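Local coordinates for protein (alpha-2u-globulin) (Rattus norvegicus, PDB 2A2U) that is a lipocalin that probably carries small hydrophobic ligands inside a beta-barrel and also forms a complex with a hyaline droplet inducer, at residues 41-44 and 50-53; 48-51 and 55-58; 75-78 and 83-86. All coordinates share one frame; numbering follows the deposited sequence.

How the contacts relate
Contact 1 is the buried one: Val43, Ala44 and Ile51 join strand 36-44 to the loop that leaves it, almost wholly through aliphatic carbons. Contact 2 lies within that same loop, shares Lys50 and Ile51 with contact 1, and is only partly buried; there main-chain carbonyls meet N-H groups, and carbon packing is secondary. Contact 3, in the hairpin of strands 70-78 and 83-92 with its centre about 14 Å from each of the others, is regular antiparallel sheet with one mostly apolar face, which also carries Arg84, and a polar face with the disulfide. It meets contact 2 where Ile77 packs on the backbone of residues 55-58, whereas contacts 1 and 3 do not touch.

Contact 1 of 3, residues 41-44 and 50-53; sequences IVVA and KIEE
Val43 and Ile51 meet side by side, a methyl of the valine against the branch point of the isoleucine. CG2 of Val43 lies 3.8 Å from CB of Ile51 and 4.0 Å from CG2 of Ile51. The two side chains do not collide end on; they lie alongside one another, pointing opposite ways. That lets the longer arm of Ile51 run on to the strand backbone, where its CD1 sits 3.9 Å from O of Val43 and 4.0 Å from CA of Ala44.

Torsions explain this reach. In Ile51, CG1 takes the crowded position between backbone N and carbonyl carbon (chi1 60°), and the chain is then extended (chi2 172°), which carries CD1 to Ala44 while CG2 stays beside Val43. A beta-branched residue suits both places, since it offers a broad, stiff apolar surface close to the main chain. Ala44, whose CB points away from the loop, leaves its CA open to the approach of Ile51, and its small side chain fits against Cys157 of helix 147-158.

The second shell is also largely aliphatic. Ile168 of strand 167-169 touches both Val43 and Ile51 and is joined to Val43 by a backbone hydrogen bond, while Val137 and Leu135 of strand 131-140 cover Val43 and Ile51 respectively. Just upstream, a classic beta bulge sets Ile41 and Val42 together opposite Leu138. In the loop, CB of Glu52 points away from the strand, and its carboxylate forms a salt bridge with Arg48.

In lipocalins the long loop after the first barrel strand folds back across one end of the barrel. Here the strand and loop segments are joined by dispersion and exclusion of water, an association that depends on complementary shape and has little directional preference.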
ATOM      1  N   ILE A  41      14.191 -21.103  10.400  1.00 26.89           N
ATOM      2  CA  ILE A  41      15.146 -21.998  11.030  1.00 26.89           C
ATOM      3  C   ILE A  41      16.374 -21.264  11.584  1.00 26.89           C
ATOM      4  O   ILE A  41      16.672 -21.366  12.775  1.00 26.89           O
ATOM      5  CB  ILE A  41      15.582 -23.113  10.049  1.00 20.61           C
ATOM      6  CG1 ILE A  41      14.357 -23.726   9.349  1.00 20.61           C
ATOM      7  CG2 ILE A  41      16.375 -24.180  10.781  1.00 20.61           C
ATOM      8  CD1 ILE A  41      13.279 -24.274  10.281  1.00 20.61           C
ATOM      9  N   VAL A  42      17.083 -20.531  10.729  1.00 27.94           N
ATOM     10  CA  VAL A  42      18.279 -19.795  11.143  1.00 27.94           C
ATOM     11  C   VAL A  42      18.320 -18.425  10.472  1.00 27.94           C
ATOM     12  O   VAL A  42      18.052 -18.306   9.277  1.00 27.94           O
ATOM     13  CB  VAL A  42      19.571 -20.560  10.749  1.00 16.89           C
ATOM     14  CG1 VAL A  42      20.795 -19.792  11.175  1.00 16.89           C
ATOM     15  CG2 VAL A  42      19.583 -21.937  11.369  1.00 16.89           C
ATOM     16  N   VAL A  43      18.605 -17.390  11.258  1.00 28.26           N
ATOM     17  CA  VAL A  43      18.723 -16.022  10.749  1.00 28.26           C
ATOM     18  C   VAL A  43      20.118 -15.536  11.109  1.00 28.26           C
ATOM     19  O   VAL A  43      20.631 -15.861  12.171  1.00 28.26           O
ATOM     20  CB  VAL A  43      17.681 -15.050  11.371  1.00 19.11           C
ATOM     21  CG1 VAL A  43      16.282 -15.497  11.037  1.00 19.11           C
ATOM     22  CG2 VAL A  43      17.853 -14.967  12.867  1.00 19.11           C
ATOM     23  N   ALA A  44      20.731 -14.755  10.233  1.00 27.23           N
ATOM     24  CA  ALA A  44      22.069 -14.264  10.494  1.00 27.23           C
ATOM     25  C   ALA A  44      22.248 -12.870   9.936  1.00 27.23           C
ATOM     26  O   ALA A  44      21.880 -12.603   8.791  1.00 27.23           O
ATOM     27  CB  ALA A  44      23.082 -15.193   9.877  1.00 14.67           C
ATOM     28  N   LYS A  50      19.187  -6.434  15.178  1.00 43.56           N
ATOM     29  CA  LYS A  50      18.023  -6.686  14.330  1.00 43.56           C
ATOM     30  C   LYS A  50      17.440  -8.091  14.419  1.00 43.56           C
ATOM     31  O   LYS A  50      16.229  -8.269  14.299  1.00 43.56           O
ATOM     32  CB  LYS A  50      18.384  -6.386  12.874  1.00 39.35           C
ATOM     33  CG  LYS A  50      18.797  -4.954  12.613  1.00 39.35           C
ATOM     34  CD  LYS A  50      17.599  -4.045  12.695  1.00 39.35           C
ATOM     35  CE  LYS A  50      17.987  -2.600  12.480  1.00 39.35           C
ATOM     36  NZ  LYS A  50      16.791  -1.713  12.446  1.00 39.35           N
ATOM     37  N   ILE A  51      18.308  -9.089  14.574  1.00 30.03           N
ATOM     38  CA  ILE A  51      17.868 -10.474  14.662  1.00 30.03           C
ATOM     39  C   ILE A  51      17.663 -10.958  16.097  1.00 30.03           C
ATOM     40  O   ILE A  51      17.194 -12.072  16.324  1.00 30.03           O
ATOM     41  CB  ILE A  51      18.834 -11.426  13.929  1.00 21.75           C
ATOM     42  CG1 ILE A  51      20.239 -11.345  14.523  1.00 21.75           C
ATOM     43  CG2 ILE A  51      18.873 -11.093  12.458  1.00 21.75           C
ATOM     44  CD1 ILE A  51      21.173 -12.403  13.966  1.00 21.75           C
ATOM     45  N   GLU A  52      17.992 -10.115  17.066  1.00 27.15           N
ATOM     46  CA  GLU A  52      17.829 -10.481  18.469  1.00 27.15           C
ATOM     47  C   GLU A  52      16.418 -10.195  18.937  1.00 27.15           C
ATOM     48  O   GLU A  52      15.597  -9.706  18.163  1.00 27.15           O
ATOM     49  CB  GLU A  52      18.800  -9.706  19.343  1.00 56.74           C
ATOM     50  CG  GLU A  52      20.197 -10.265  19.343  1.00 56.74           C
ATOM     51  CD  GLU A  52      21.217  -9.282  19.874  1.00 56.74           C
ATOM     52  OE1 GLU A  52      20.826  -8.290  20.526  1.00 56.74           O
ATOM     53  OE2 GLU A  52      22.422  -9.492  19.629  1.00 56.74           O
ATOM     54  N   GLU A  53      16.144 -10.524  20.199  1.00 50.31           N
ATOM     55  CA  GLU A  53      14.840 -10.300  20.822  1.00 50.31           C
ATOM     56  C   GLU A  53      14.407  -8.867  20.518  1.00 50.31           C
ATOM     57  O   GLU A  53      15.221  -7.937  20.590  1.00 50.31           O
ATOM     58  CB  GLU A  53      14.954 -10.495  22.338  1.00227.03           C
ATOM     59  CG  GLU A  53      13.676 -10.232  23.131  1.00227.03           C
ATOM     60  CD  GLU A  53      12.761 -11.437  23.218  1.00227.03           C
ATOM     61  OE1 GLU A  53      13.183 -12.558  22.885  1.00227.03           O
ATOM     62  OE2 GLU A  53      11.603 -11.277  23.644  1.00227.03           O
TER

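Contact 2 of 3, residues 48-51 and 55-58; sequences REKI and GSMR
Arg58 donates its NE-H to the carbonyl oxygen of Ile51, at 2.9 Å and an N-H...O angle of 147°. The oxygen lies at the edge of the guanidinium group, 22° out of its plane. Arginine suits this place because its side chain can wrap the acceptor: CG stands anti to the backbone N (chi1 178°), and a later bend at chi3 turns NE back to the oxygen, past which CB also runs at 3.4 Å from O of Ile51.

One residue earlier, O of Lys50 receives a weak hydrogen bond from N of Met57 (3.1 Å) and a CA-H...O contact from Gly55, whose CA is also 3.1 Å away. Glycine fits here for a steric reason, as a CB would fall about 2.0 Å from that oxygen. Gly55 also begins a type I beta turn ending at Arg58, closed by the bond from Arg58 N to Gly55 O, and the turn presents the N-H of Met57 to the lysine carbonyl.

Carbon packing surrounds these bonds. CB of Lys50 lies 4.0 Å from CG of Met57, and further along the lysine CD passes OG of Ser56 at the same distance. The polar ends converge on Asp104, which forms a salt bridge with Lys50 NZ and a weak hydrogen bond with Ser56 OG.

Both halves belong to the loop between strands 36-44 and 60-67. Lys50 and Met57 rest on Phe133 of strand 131-140, Ile51 and Met57 on Leu135 of the same strand, and Arg58 lies against Ile168 of strand 167-169.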
ATOM      1  N   ARG A  48      23.512  -7.584  14.504  1.00 34.31           N
ATOM      2  CA  ARG A  48      22.876  -8.481  15.459  1.00 34.31           C
ATOM      3  C   ARG A  48      21.648  -7.974  16.204  1.00 34.31           C
ATOM      4  O   ARG A  48      20.760  -8.758  16.537  1.00 34.31           O
ATOM      5  CB  ARG A  48      23.917  -8.959  16.461  1.00 47.00           C
ATOM      6  CG  ARG A  48      23.834 -10.428  16.772  1.00 47.00           C
ATOM      7  CD  ARG A  48      24.799 -10.785  17.877  1.00 47.00           C
ATOM      8  NE  ARG A  48      24.821 -12.220  18.125  1.00 47.00           N
ATOM      9  CZ  ARG A  48      23.862 -12.889  18.759  1.00 47.00           C
ATOM     10  NH1 ARG A  48      22.788 -12.259  19.223  1.00 47.00           N
ATOM     11  NH2 ARG A  48      23.973 -14.198  18.928  1.00 47.00           N
ATOM     12  N   GLU A  49      21.607  -6.676  16.479  1.00 31.28           N
ATOM     13  CA  GLU A  49      20.491  -6.049  17.190  1.00 31.28           C
ATOM     14  C   GLU A  49      19.148  -6.351  16.506  1.00 31.28           C
ATOM     15  O   GLU A  49      18.123  -6.523  17.168  1.00 31.28           O
ATOM     16  CB  GLU A  49      20.732  -4.536  17.247  1.00155.64           C
ATOM     17  CG  GLU A  49      19.533  -3.691  17.635  1.00155.64           C
ATOM     18  CD  GLU A  49      19.694  -2.241  17.216  1.00155.64           C
ATOM     19  OE1 GLU A  49      20.113  -1.987  16.068  1.00155.64           O
ATOM     20  OE2 GLU A  49      19.386  -1.348  18.030  1.00155.64           O
ATOM     21  N   LYS A  50      19.187  -6.434  15.178  1.00 43.56           N
ATOM     22  CA  LYS A  50      18.023  -6.686  14.330  1.00 43.56           C
ATOM     23  C   LYS A  50      17.440  -8.091  14.419  1.00 43.56           C
ATOM     24  O   LYS A  50      16.229  -8.269  14.299  1.00 43.56           O
ATOM     25  CB  LYS A  50      18.384  -6.386  12.874  1.00 39.35           C
ATOM     26  CG  LYS A  50      18.797  -4.954  12.613  1.00 39.35           C
ATOM     27  CD  LYS A  50      17.599  -4.045  12.695  1.00 39.35           C
ATOM     28  CE  LYS A  50      17.987  -2.600  12.480  1.00 39.35           C
ATOM     29  NZ  LYS A  50      16.791  -1.713  12.446  1.00 39.35           N
ATOM     30  N   ILE A  51      18.308  -9.089  14.574  1.00 30.03           N
ATOM     31  CA  ILE A  51      17.868 -10.474  14.662  1.00 30.03           C
ATOM     32  C   ILE A  51      17.663 -10.958  16.097  1.00 30.03           C
ATOM     33  O   ILE A  51      17.194 -12.072  16.324  1.00 30.03           O
ATOM     34  CB  ILE A  51      18.834 -11.426  13.929  1.00 21.75           C
ATOM     35  CG1 ILE A  51      20.239 -11.345  14.523  1.00 21.75           C
ATOM     36  CG2 ILE A  51      18.873 -11.093  12.458  1.00 21.75           C
ATOM     37  CD1 ILE A  51      21.173 -12.403  13.966  1.00 21.75           C
ATOM     38  N   GLY A  55      13.951  -7.532  17.760  1.00 43.69           N
ATOM     39  CA  GLY A  55      14.522  -7.040  16.518  1.00 43.69           C
ATOM     40  C   GLY A  55      13.493  -7.170  15.412  1.00 43.69           C
ATOM     41  O   GLY A  55      12.784  -8.172  15.342  1.00 43.69           O
ATOM     42  N   SER A  56      13.404  -6.162  14.551  1.00 23.12           N
ATOM     43  CA  SER A  56      12.437  -6.170  13.458  1.00 23.12           C
ATOM     44  C   SER A  56      12.651  -7.299  12.462  1.00 23.12           C
ATOM     45  O   SER A  56      11.703  -7.756  11.835  1.00 23.12           O
ATOM     46  CB  SER A  56      12.477  -4.842  12.708  1.00 23.89           C
ATOM     47  OG  SER A  56      13.685  -4.702  11.977  1.00 23.89           O
ATOM     48  N   MET A  57      13.899  -7.726  12.294  1.00 24.83           N
ATOM     49  CA  MET A  57      14.204  -8.787  11.345  1.00 24.83           C
ATOM     50  C   MET A  57      14.062 -10.207  11.908  1.00 24.83           C
ATOM     51  O   MET A  57      14.145 -11.188  11.159  1.00 24.83           O
ATOM     52  CB  MET A  57      15.586  -8.569  10.728  1.00 31.45           C
ATOM     53  CG  MET A  57      15.731  -7.264   9.949  1.00 31.45           C
ATOM     54  SD  MET A  57      14.491  -7.034   8.659  1.00 31.45           S
ATOM     55  CE  MET A  57      14.461  -5.194   8.590  1.00 31.45           C
ATOM     56  N   ARG A  58      13.860 -10.325  13.219  1.00 26.19           N
ATOM     57  CA  ARG A  58      13.665 -11.643  13.828  1.00 26.19           C
ATOM     58  C   ARG A  58      12.218 -12.055  13.555  1.00 26.19           C
ATOM     59  O   ARG A  58      11.353 -11.958  14.425  1.00 26.19           O
ATOM     60  CB  ARG A  58      13.919 -11.614  15.341  1.00 36.24           C
ATOM     61  CG  ARG A  58      13.672 -12.969  16.013  1.00 36.24           C
ATOM     62  CD  ARG A  58      13.784 -12.911  17.524  1.00 36.24           C
ATOM     63  NE  ARG A  58      15.112 -13.283  18.000  1.00 36.24           N
ATOM     64  CZ  ARG A  58      15.371 -14.366  18.727  1.00 36.24           C
ATOM     65  NH1 ARG A  58      14.388 -15.195  19.071  1.00 36.24           N
ATOM     66  NH2 ARG A  58      16.616 -14.627  19.108  1.00 36.24           N
TER

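Contact 3 of 3, residues 75-78 and 83-86; sequences FRIK and CREL
Phe75 and Leu86 form an antiparallel hydrogen-bonded pair, as do Ile77 and Arg84. The bond from Leu86 N to Phe75 O (3.0 Å) is nearly straight, whereas the return bond from Phe75 N approaches O of Leu86 from 41° above the carbonyl plane. The N-to-C directions of the two short segments make an angle of 149°.

On one face, CB of Leu86 lies over the ring of Phe75, 4.2 Å from its centroid, in a CH-pi contact. The ring is brought there because CG of Phe75 sits between backbone N and carbonyl carbon (chi1 63°). CD1 of Leu86 then bridges to CG2 of Ile77, at 4.0 Å. Arg84 shares this face, CD2 of Leu86 lying over the rim of its guanidinium, and is salt-bridged to Glu79. Were Phe75 replaced by an alanine, a gap would probably open beside Leu86, leaving CB without the ring face it rests on and CD1 without its contact at CZ.

These strands make a beta hairpin of the lipocalin barrel, and Cys83 near its turn is disulfide-bonded to Cys176 of the C-terminal segment. Its SG lies 3.9 Å from CG of Lys78, whose aliphatic chain borders the disulfide.

On the other face, with Lys78 and Cys83, Arg76 and Glu85 make a long salt bridge, NE to OE1 3.7 Å, with planes markedly tilted. Glu85 also packs on Val66 of a neighbouring subunit.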
ATOM      1  N   PHE A  75       3.825 -14.013   8.101  1.00 11.90           N
ATOM      2  CA  PHE A  75       4.727 -14.399   9.179  1.00 11.90           C
ATOM      3  C   PHE A  75       4.316 -13.778  10.503  1.00 11.90           C
ATOM      4  O   PHE A  75       3.454 -12.908  10.542  1.00 11.90           O
ATOM      5  CB  PHE A  75       6.134 -13.926   8.847  1.00 18.65           C
ATOM      6  CG  PHE A  75       6.249 -12.437   8.746  1.00 18.65           C
ATOM      7  CD1 PHE A  75       5.836 -11.774   7.591  1.00 18.65           C
ATOM      8  CD2 PHE A  75       6.720 -11.683   9.816  1.00 18.65           C
ATOM      9  CE1 PHE A  75       5.886 -10.380   7.505  1.00 18.65           C
ATOM     10  CE2 PHE A  75       6.774 -10.282   9.741  1.00 18.65           C
ATOM     11  CZ  PHE A  75       6.354  -9.633   8.582  1.00 18.65           C
ATOM     12  N   ARG A  76       4.960 -14.213  11.582  1.00 24.03           N
ATOM     13  CA  ARG A  76       4.668 -13.696  12.911  1.00 24.03           C
ATOM     14  C   ARG A  76       5.869 -12.991  13.482  1.00 24.03           C
ATOM     15  O   ARG A  76       7.010 -13.280  13.122  1.00 24.03           O
ATOM     16  CB  ARG A  76       4.244 -14.805  13.865  1.00 48.16           C
ATOM     17  CG  ARG A  76       2.862 -15.310  13.617  1.00 48.16           C
ATOM     18  CD  ARG A  76       2.187 -15.698  14.903  1.00 48.16           C
ATOM     19  NE  ARG A  76       1.139 -16.678  14.663  1.00 48.16           N
ATOM     20  CZ  ARG A  76       1.364 -17.984  14.560  1.00 48.16           C
ATOM     21  NH1 ARG A  76       2.601 -18.465  14.686  1.00 48.16           N
ATOM     22  NH2 ARG A  76       0.365 -18.807  14.269  1.00 48.16           N
ATOM     23  N   ILE A  77       5.606 -12.071  14.394  1.00 26.11           N
ATOM     24  CA  ILE A  77       6.671 -11.325  15.022  1.00 26.11           C
ATOM     25  C   ILE A  77       6.246 -10.976  16.438  1.00 26.11           C
ATOM     26  O   ILE A  77       5.099 -10.620  16.676  1.00 26.11           O
ATOM     27  CB  ILE A  77       7.019 -10.066  14.201  1.00 28.24           C
ATOM     28  CG1 ILE A  77       8.239  -9.378  14.792  1.00 28.24           C
ATOM     29  CG2 ILE A  77       5.846  -9.114  14.150  1.00 28.24           C
ATOM     30  CD1 ILE A  77       8.861  -8.390  13.860  1.00 28.24           C
ATOM     31  N   LYS A  78       7.159 -11.147  17.385  1.00 43.98           N
ATOM     32  CA  LYS A  78       6.880 -10.867  18.783  1.00 43.98           C
ATOM     33  C   LYS A  78       7.193  -9.410  19.087  1.00 43.98           C
ATOM     34  O   LYS A  78       8.355  -9.038  19.251  1.00 43.98           O
ATOM     35  CB  LYS A  78       7.740 -11.768  19.654  1.00 79.58           C
ATOM     36  CG  LYS A  78       7.061 -12.277  20.886  1.00 79.58           C
ATOM     37  CD  LYS A  78       8.013 -13.200  21.610  1.00 79.58           C
ATOM     38  CE  LYS A  78       7.315 -14.014  22.678  1.00 79.58           C
ATOM     39  NZ  LYS A  78       8.278 -14.943  23.334  1.00 79.58           N
ATOM     40  N   CYS A  83       2.901 -11.932  19.985  1.00 44.45           N
ATOM     41  CA  CYS A  83       3.027 -12.407  18.625  1.00 44.45           C
ATOM     42  C   CYS A  83       1.987 -11.811  17.695  1.00 44.45           C
ATOM     43  O   CYS A  83       0.822 -12.198  17.719  1.00 44.45           O
ATOM     44  CB  CYS A  83       2.916 -13.921  18.619  1.00 34.38           C
ATOM     45  SG  CYS A  83       4.319 -14.703  19.498  1.00 34.38           S
ATOM     46  N   ARG A  84       2.427 -10.852  16.888  1.00 34.91           N
ATOM     47  CA  ARG A  84       1.589 -10.161  15.922  1.00 34.91           C
ATOM     48  C   ARG A  84       1.667 -10.881  14.570  1.00 34.91           C
ATOM     49  O   ARG A  84       2.726 -11.351  14.168  1.00 34.91           O
ATOM     50  CB  ARG A  84       2.046  -8.694  15.833  1.00216.49           C
ATOM     51  CG  ARG A  84       1.578  -7.905  14.617  1.00216.49           C
ATOM     52  CD  ARG A  84       1.018  -6.531  15.007  1.00216.49           C
ATOM     53  NE  ARG A  84       0.512  -5.788  13.854  1.00216.49           N
ATOM     54  CZ  ARG A  84       1.064  -4.673  13.376  1.00216.49           C
ATOM     55  NH1 ARG A  84       2.149  -4.158  13.949  1.00216.49           N
ATOM     56  NH2 ARG A  84       0.531  -4.068  12.318  1.00216.49           N
ATOM     57  N   GLU A  85       0.520 -11.024  13.920  1.00 27.26           N
ATOM     58  CA  GLU A  85       0.402 -11.679  12.617  1.00 27.26           C
ATOM     59  C   GLU A  85       0.459 -10.626  11.503  1.00 27.26           C
ATOM     60  O   GLU A  85      -0.348  -9.696  11.479  1.00 27.26           O
ATOM     61  CB  GLU A  85      -0.932 -12.431  12.565  1.00 40.24           C
ATOM     62  CG  GLU A  85      -1.183 -13.253  11.322  1.00 40.24           C
ATOM     63  CD  GLU A  85      -0.419 -14.549  11.307  1.00 40.24           C
ATOM     64  OE1 GLU A  85      -0.911 -15.556  11.851  1.00 40.24           O
ATOM     65  OE2 GLU A  85       0.677 -14.570  10.727  1.00 40.24           O
ATOM     66  N   LEU A  86       1.395 -10.778  10.572  1.00 20.23           N
ATOM     67  CA  LEU A  86       1.555  -9.821   9.476  1.00 20.23           C
ATOM     68  C   LEU A  86       1.608 -10.492   8.109  1.00 20.23           C
ATOM     69  O   LEU A  86       1.659 -11.707   8.014  1.00 20.23           O
ATOM     70  CB  LEU A  86       2.833  -9.000   9.675  1.00 27.91           C
ATOM     71  CG  LEU A  86       2.938  -8.146  10.939  1.00 27.91           C
ATOM     72  CD1 LEU A  86       4.264  -7.412  10.945  1.00 27.91           C
ATOM     73  CD2 LEU A  86       1.784  -7.164  10.982  1.00 27.91           C
TER